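Local coordinates for protein Vv2_1132 (Vibrio vulnificus CMCP6, PDB 5Y9S) that probably regulates transcription as a tetrameric LysR-type factor, joining a DNA-binding helix-turn-helix domain to a domain that is likely to sense a small-molecule effector, at residues E169-V183 with K273-T287. Residues are numbered along the deposited sequence; the frame is centred on the assembly and turned at random.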
loop_
_atom_site.group_PDB
_atom_site.type_symbol
_atom_site.label_atom_id
_atom_site.label_comp_id
_atom_site.label_asym_id
_atom_site.label_seq_id
_atom_site.Cartn_x
_atom_site.Cartn_y
_atom_site.Cartn_z
ATOM N N GLU D 169 -16.294 30.468 21.414
ATOM C CA GLU D 169 -16.955 30.189 22.692
ATOM C C GLU D 169 -18.368 29.631 22.552
ATOM O O GLU D 169 -18.993 29.332 23.571
ATOM C CB GLU D 169 -16.973 31.414 23.613
ATOM C CG GLU D 169 -16.973 32.771 22.971
ATOM C CD GLU D 169 -16.923 33.858 24.030
ATOM O OE1 GLU D 169 -16.658 33.517 25.205
ATOM O OE2 GLU D 169 -17.159 35.040 23.700
ATOM N N ASP D 170 -18.873 29.451 21.336
ATOM C CA ASP D 170 -20.015 28.571 21.113
ATOM C C ASP D 170 -19.652 27.091 21.225
ATOM O O ASP D 170 -20.550 26.235 21.209
ATOM C CB ASP D 170 -20.612 28.846 19.727
ATOM C CG ASP D 170 -19.533 29.038 18.648
ATOM O OD1 ASP D 170 -18.565 29.802 18.901
ATOM O OD2 ASP D 170 -19.655 28.429 17.551
ATOM N N LYS D 171 -18.361 26.770 21.333
ATOM C CA LYS D 171 -17.893 25.394 21.230
ATOM C C LYS D 171 -16.983 25.023 22.400
ATOM O O LYS D 171 -17.149 23.962 23.016
ATOM C CB LYS D 171 -17.160 25.200 19.898
ATOM C CG LYS D 171 -18.019 25.430 18.660
ATOM C CD LYS D 171 -17.518 24.639 17.441
ATOM C CE LYS D 171 -16.289 25.283 16.783
ATOM N NZ LYS D 171 -15.928 24.636 15.470
ATOM N N LEU D 172 -16.020 25.892 22.709
ATOM C CA LEU D 172 -15.021 25.644 23.736
ATOM C C LEU D 172 -15.093 26.701 24.824
ATOM O O LEU D 172 -15.405 27.869 24.560
ATOM C CB LEU D 172 -13.600 25.642 23.160
ATOM C CG LEU D 172 -13.414 24.803 21.904
ATOM C CD1 LEU D 172 -12.013 24.968 21.325
ATOM C CD2 LEU D 172 -13.705 23.356 22.228
ATOM N N GLU D 173 -14.784 26.280 26.048
ATOM C CA GLU D 173 -14.526 27.199 27.144
ATOM C C GLU D 173 -13.048 27.140 27.524
ATOM O O GLU D 173 -12.406 26.089 27.434
ATOM C CB GLU D 173 -15.386 26.880 28.359
ATOM C CG GLU D 173 -15.317 27.941 29.454
ATOM C CD GLU D 173 -16.036 27.520 30.714
ATOM O OE1 GLU D 173 -15.895 28.223 31.733
ATOM O OE2 GLU D 173 -16.741 26.487 30.687
ATOM N N LYS D 174 -12.511 28.280 27.949
ATOM C CA LYS D 174 -11.102 28.390 28.279
ATOM C C LYS D 174 -10.945 29.095 29.613
ATOM O O LYS D 174 -11.718 29.993 29.952
ATOM C CB LYS D 174 -10.320 29.128 27.189
ATOM C CG LYS D 174 -10.222 30.640 27.332
ATOM C CD LYS D 174 -9.339 31.232 26.236
ATOM C CE LYS D 174 -9.176 32.733 26.418
ATOM N NZ LYS D 174 -10.495 33.454 26.511
ATOM N N CYS D 175 -9.961 28.647 30.381
ATOM C CA CYS D 175 -9.636 29.245 31.662
ATOM C C CYS D 175 -8.122 29.290 31.792
ATOM O O CYS D 175 -7.394 28.593 31.078
ATOM C CB CYS D 175 -10.261 28.480 32.833
ATOM S SG CYS D 175 -9.250 27.128 33.469
ATOM N N VAL D 176 -7.667 30.141 32.703
ATOM C CA VAL D 176 -6.255 30.412 32.907
ATOM C C VAL D 176 -5.799 29.561 34.081
ATOM O O VAL D 176 -6.287 29.726 35.203
ATOM C CB VAL D 176 -6.014 31.909 33.173
ATOM C CG1 VAL D 176 -4.538 32.189 33.487
ATOM C CG2 VAL D 176 -6.497 32.737 31.982
ATOM N N ILE D 177 -4.873 28.637 33.818
ATOM C CA ILE D 177 -4.342 27.781 34.875
ATOM C C ILE D 177 -3.279 28.517 35.666
ATOM O O ILE D 177 -3.242 28.453 36.899
ATOM C CB ILE D 177 -3.772 26.484 34.276
ATOM C CG1 ILE D 177 -4.887 25.619 33.712
ATOM C CG2 ILE D 177 -2.962 25.737 35.327
ATOM C CD1 ILE D 177 -6.015 25.437 34.669
ATOM N N HIS D 178 -2.413 29.240 34.965
ATOM C CA HIS D 178 -1.183 29.751 35.538
ATOM C C HIS D 178 -0.676 30.879 34.661
ATOM O O HIS D 178 -0.701 30.774 33.432
ATOM C CB HIS D 178 -0.130 28.647 35.630
ATOM C CG HIS D 178 0.786 28.784 36.795
ATOM N ND1 HIS D 178 1.730 27.834 37.109
ATOM C CD2 HIS D 178 0.904 29.759 37.726
ATOM C CE1 HIS D 178 2.395 28.216 38.184
ATOM N NE2 HIS D 178 1.915 29.383 38.577
ATOM N N SER D 179 -0.248 31.960 35.306
ATOM C CA SER D 179 0.474 33.050 34.666
ATOM C C SER D 179 1.842 33.145 35.323
ATOM O O SER D 179 1.953 33.060 36.552
ATOM C CB SER D 179 -0.282 34.378 34.784
ATOM O OG SER D 179 -1.229 34.532 33.741
ATOM N N GLU D 180 2.878 33.300 34.511
ATOM C CA GLU D 180 4.248 33.269 35.005
ATOM C C GLU D 180 5.133 33.912 33.952
ATOM O O GLU D 180 4.647 34.467 32.961
ATOM C CB GLU D 180 4.699 31.835 35.303
ATOM C CG GLU D 180 4.757 30.959 34.059
ATOM C CD GLU D 180 5.268 29.546 34.341
ATOM O OE1 GLU D 180 5.023 28.634 33.512
ATOM O OE2 GLU D 180 5.906 29.343 35.395
ATOM N N LYS D 181 6.440 33.830 34.158
ATOM C CA LYS D 181 7.402 34.377 33.220
ATOM C C LYS D 181 8.308 33.268 32.700
ATOM O O LYS D 181 8.490 32.221 33.342
ATOM C CB LYS D 181 8.240 35.491 33.867
ATOM C CG LYS D 181 7.433 36.557 34.652
ATOM C CD LYS D 181 6.974 37.714 33.753
ATOM C CE LYS D 181 6.791 39.023 34.530
ATOM N NZ LYS D 181 7.744 40.077 34.064
ATOM N N VAL D 182 8.846 33.496 31.515
ATOM C CA VAL D 182 9.914 32.682 30.964
ATOM C C VAL D 182 11.221 33.405 31.263
ATOM O O VAL D 182 11.439 34.522 30.789
ATOM C CB VAL D 182 9.726 32.455 29.458
ATOM C CG1 VAL D 182 10.982 31.856 28.871
ATOM C CG2 VAL D 182 8.500 31.561 29.201
ATOM N N VAL D 183 12.082 32.796 32.070
ATOM C CA VAL D 183 13.235 33.526 32.608
ATOM C C VAL D 183 14.549 32.924 32.145
ATOM O O VAL D 183 14.625 31.717 31.896
ATOM C CB VAL D 183 13.185 33.572 34.137
ATOM C CG1 VAL D 183 11.871 34.220 34.579
ATOM C CG2 VAL D 183 13.367 32.164 34.724
ATOM N N LYS D 273 14.076 42.936 34.607
ATOM C CA LYS D 273 12.831 42.173 34.673
ATOM C C LYS D 273 12.126 42.106 33.325
ATOM O O LYS D 273 11.372 41.158 33.070
ATOM C CB LYS D 273 11.893 42.780 35.715
ATOM C CG LYS D 273 12.612 43.501 36.843
ATOM C CD LYS D 273 13.401 42.535 37.718
ATOM C CE LYS D 273 12.498 41.551 38.448
ATOM N NZ LYS D 273 13.183 40.978 39.644
ATOM N N GLU D 274 12.346 43.093 32.456
ATOM C CA GLU D 274 11.714 43.103 31.144
ATOM C C GLU D 274 12.405 42.184 30.145
ATOM O O GLU D 274 12.025 42.180 28.970
ATOM C CB GLU D 274 11.656 44.534 30.598
ATOM C CG GLU D 274 12.970 45.036 30.055
ATOM C CD GLU D 274 13.976 45.304 31.147
ATOM O OE1 GLU D 274 13.573 45.816 32.213
ATOM O OE2 GLU D 274 15.166 44.995 30.945
ATOM N N TRP D 275 13.410 41.424 30.574
ATOM C CA TRP D 275 13.967 40.311 29.814
ATOM C C TRP D 275 13.302 38.994 30.167
ATOM O O TRP D 275 13.673 37.947 29.618
ATOM C CB TRP D 275 15.474 40.205 30.065
ATOM C CG TRP D 275 16.249 41.381 29.582
ATOM C CD1 TRP D 275 15.751 42.583 29.170
ATOM C CD2 TRP D 275 17.669 41.466 29.438
ATOM N NE1 TRP D 275 16.774 43.413 28.788
ATOM C CE2 TRP D 275 17.963 42.752 28.944
ATOM C CE3 TRP D 275 18.722 40.582 29.683
ATOM C CZ2 TRP D 275 19.265 43.176 28.690
ATOM C CZ3 TRP D 275 20.014 41.006 29.434
ATOM C CH2 TRP D 275 20.274 42.290 28.940
ATOM N N GLN D 276 12.359 39.024 31.098
ATOM C CA GLN D 276 11.553 37.870 31.462
ATOM C C GLN D 276 10.215 37.982 30.740
ATOM O O GLN D 276 9.509 38.988 30.881
ATOM C CB GLN D 276 11.384 37.808 32.984
ATOM C CG GLN D 276 12.669 38.228 33.711
ATOM C CD GLN D 276 12.638 38.003 35.214
ATOM O OE1 GLN D 276 13.679 37.799 35.845
ATOM N NE2 GLN D 276 11.448 38.045 35.794
ATOM N N ILE D 277 9.878 36.958 29.965
ATOM C CA ILE D 277 8.777 37.026 29.010
ATOM C C ILE D 277 7.528 36.457 29.670
ATOM O O ILE D 277 7.546 35.289 30.088
ATOM C CB ILE D 277 9.095 36.264 27.721
ATOM C CG1 ILE D 277 10.392 36.782 27.105
ATOM C CG2 ILE D 277 7.945 36.430 26.762
ATOM C CD1 ILE D 277 11.046 35.805 26.191
ATOM N N PRO D 278 6.426 37.216 29.744
ATOM C CA PRO D 278 5.200 36.703 30.368
ATOM C C PRO D 278 4.526 35.655 29.501
ATOM O O PRO D 278 4.568 35.719 28.271
ATOM C CB PRO D 278 4.317 37.948 30.483
ATOM C CG PRO D 278 4.697 38.771 29.303
ATOM C CD PRO D 278 6.211 38.553 29.153
ATOM N N ILE D 279 3.851 34.717 30.160
ATOM C CA ILE D 279 3.269 33.574 29.477
ATOM C C ILE D 279 2.120 33.039 30.321
ATOM O O ILE D 279 2.161 33.086 31.555
ATOM C CB ILE D 279 4.357 32.508 29.203
ATOM C CG1 ILE D 279 4.158 31.882 27.850
ATOM C CG2 ILE D 279 4.426 31.441 30.288
ATOM C CD1 ILE D 279 5.375 31.146 27.454
ATOM N N ASP D 280 1.077 32.557 29.648
ATOM C CA ASP D 280 -0.109 32.023 30.307
ATOM C C ASP D 280 -0.298 30.574 29.892
ATOM O O ASP D 280 -0.027 30.208 28.745
ATOM C CB ASP D 280 -1.395 32.809 29.954
ATOM C CG ASP D 280 -1.187 34.312 29.911
ATOM O OD1 ASP D 280 -0.594 34.870 30.857
ATOM O OD2 ASP D 280 -1.644 34.939 28.933
ATOM N N ILE D 281 -0.768 29.753 30.822
ATOM C CA ILE D 281 -1.072 28.357 30.545
ATOM C C ILE D 281 -2.572 28.179 30.690
ATOM O O ILE D 281 -3.139 28.427 31.765
ATOM C CB ILE D 281 -0.308 27.407 31.470
ATOM C CG1 ILE D 281 1.174 27.395 31.088
ATOM C CG2 ILE D 281 -0.897 26.016 31.354
ATOM C CD1 ILE D 281 2.085 26.960 32.203
ATOM N N LEU D 282 -3.210 27.743 29.612
ATOM C CA LEU D 282 -4.658 27.694 29.523
ATOM C C LEU D 282 -5.135 26.258 29.614
ATOM O O LEU D 282 -4.423 25.327 29.229
ATOM C CB LEU D 282 -5.143 28.320 28.211
ATOM C CG LEU D 282 -4.571 29.727 28.052
ATOM C CD1 LEU D 282 -4.921 30.345 26.717
ATOM C CD2 LEU D 282 -5.067 30.577 29.206
ATOM N N CYS D 283 -6.339 26.087 30.149
ATOM C CA CYS D 283 -7.056 24.827 30.053
ATOM C C CYS D 283 -8.346 25.068 29.284
ATOM O O CYS D 283 -9.131 25.951 29.646
ATOM C CB CYS D 283 -7.343 24.240 31.432
ATOM S SG CYS D 283 -8.125 22.616 31.308
ATOM N N TYR D 284 -8.554 24.291 28.223
ATOM C CA TYR D 284 -9.727 24.347 27.363
ATOM C C TYR D 284 -10.627 23.144 27.592
ATOM O O TYR D 284 -10.147 22.038 27.867
ATOM C CB TYR D 284 -9.339 24.346 25.891
ATOM C CG TYR D 284 -8.812 25.643 25.379
ATOM C CD1 TYR D 284 -9.670 26.602 24.872
ATOM C CD2 TYR D 284 -7.446 25.893 25.350
ATOM C CE1 TYR D 284 -9.187 27.789 24.370
ATOM C CE2 TYR D 284 -6.954 27.077 24.850
ATOM C CZ TYR D 284 -7.829 28.026 24.368
ATOM O OH TYR D 284 -7.345 29.216 23.875
ATOM N N ARG D 285 -11.936 23.353 27.421
ATOM C CA ARG D 285 -12.897 22.258 27.496
ATOM C C ARG D 285 -14.035 22.497 26.513
ATOM O O ARG D 285 -14.192 23.588 25.961
ATOM C CB ARG D 285 -13.426 22.086 28.919
ATOM C CG ARG D 285 -14.590 22.991 29.255
ATOM C CD ARG D 285 -15.406 22.442 30.431
ATOM N NE ARG D 285 -16.040 23.521 31.185
ATOM C CZ ARG D 285 -16.566 23.387 32.399
ATOM N NH1 ARG D 285 -16.552 22.213 33.022
ATOM N NH2 ARG D 285 -17.105 24.441 32.995
ATOM N N SER D 286 -14.831 21.451 26.288
ATOM C CA SER D 286 -15.990 21.536 25.413
ATOM C C SER D 286 -17.196 22.061 26.171
ATOM O O SER D 286 -17.467 21.639 27.300
ATOM C CB SER D 286 -16.346 20.175 24.818
ATOM O OG SER D 286 -17.485 20.305 23.984
ATOM N N THR D 287 -17.945 22.961 25.525
ATOM C CA THR D 287 -19.160 23.480 26.147
ATOM C C THR D 287 -20.266 22.428 26.199
ATOM O O THR D 287 -21.067 22.431 27.139
ATOM C CB THR D 287 -19.636 24.732 25.411
ATOM O OG1 THR D 287 -19.777 24.435 24.019
ATOM C CG2 THR D 287 -18.622 25.869 25.571
#
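From Leu172 paired with Ser286 to Val182 paired with Ile277, two long strands run antiparallel, their axes at 140°, with a classic beta bulge where Ile177 and His178 both face Ile281. At the bulge Ile177 N donates to Ile281 O at 2.7 Å, while the bond from His178 N to the same oxygen is weak; beyond it the ladder resumes one residue out of step. The bulge turns Ile177 toward the partner strand, and its branched chain lays CG1 3.6 Å from CB of Cys283, whose small side chain suits the close fit. Near one end Glu173, with CG anti to its backbone N (chi1 -171°), runs alongside Arg285. Glu173 OE2 lies at the guanidinium edge, in its plane, and accepts salt-bridge hydrogen bonds from Arg285 NE and NH2, each at 3.1 Å, from one face of the carboxylate; Asp295 binds NH1, so the long arginine bridges two acids. On the other face Lys174 CB lies 3.3 Å from Tyr284 CE1, the aliphatic chain beside the ring. There too Ser179 OG donates a hydrogen bond to Asp280 OD1 (3.0 Å), polar groups suiting exposed Ser179. Back on the face of Glu173, Val182 CG2 meets Ile279 CD1 at 3.6 Å, apolar branches suited to burial; Ile277 and Ile279 also pack on helix 210-220. Such long strands passing between two alpha/beta lobes are characteristic of the periplasmic-binding-protein-like fold of LysR regulatory domains.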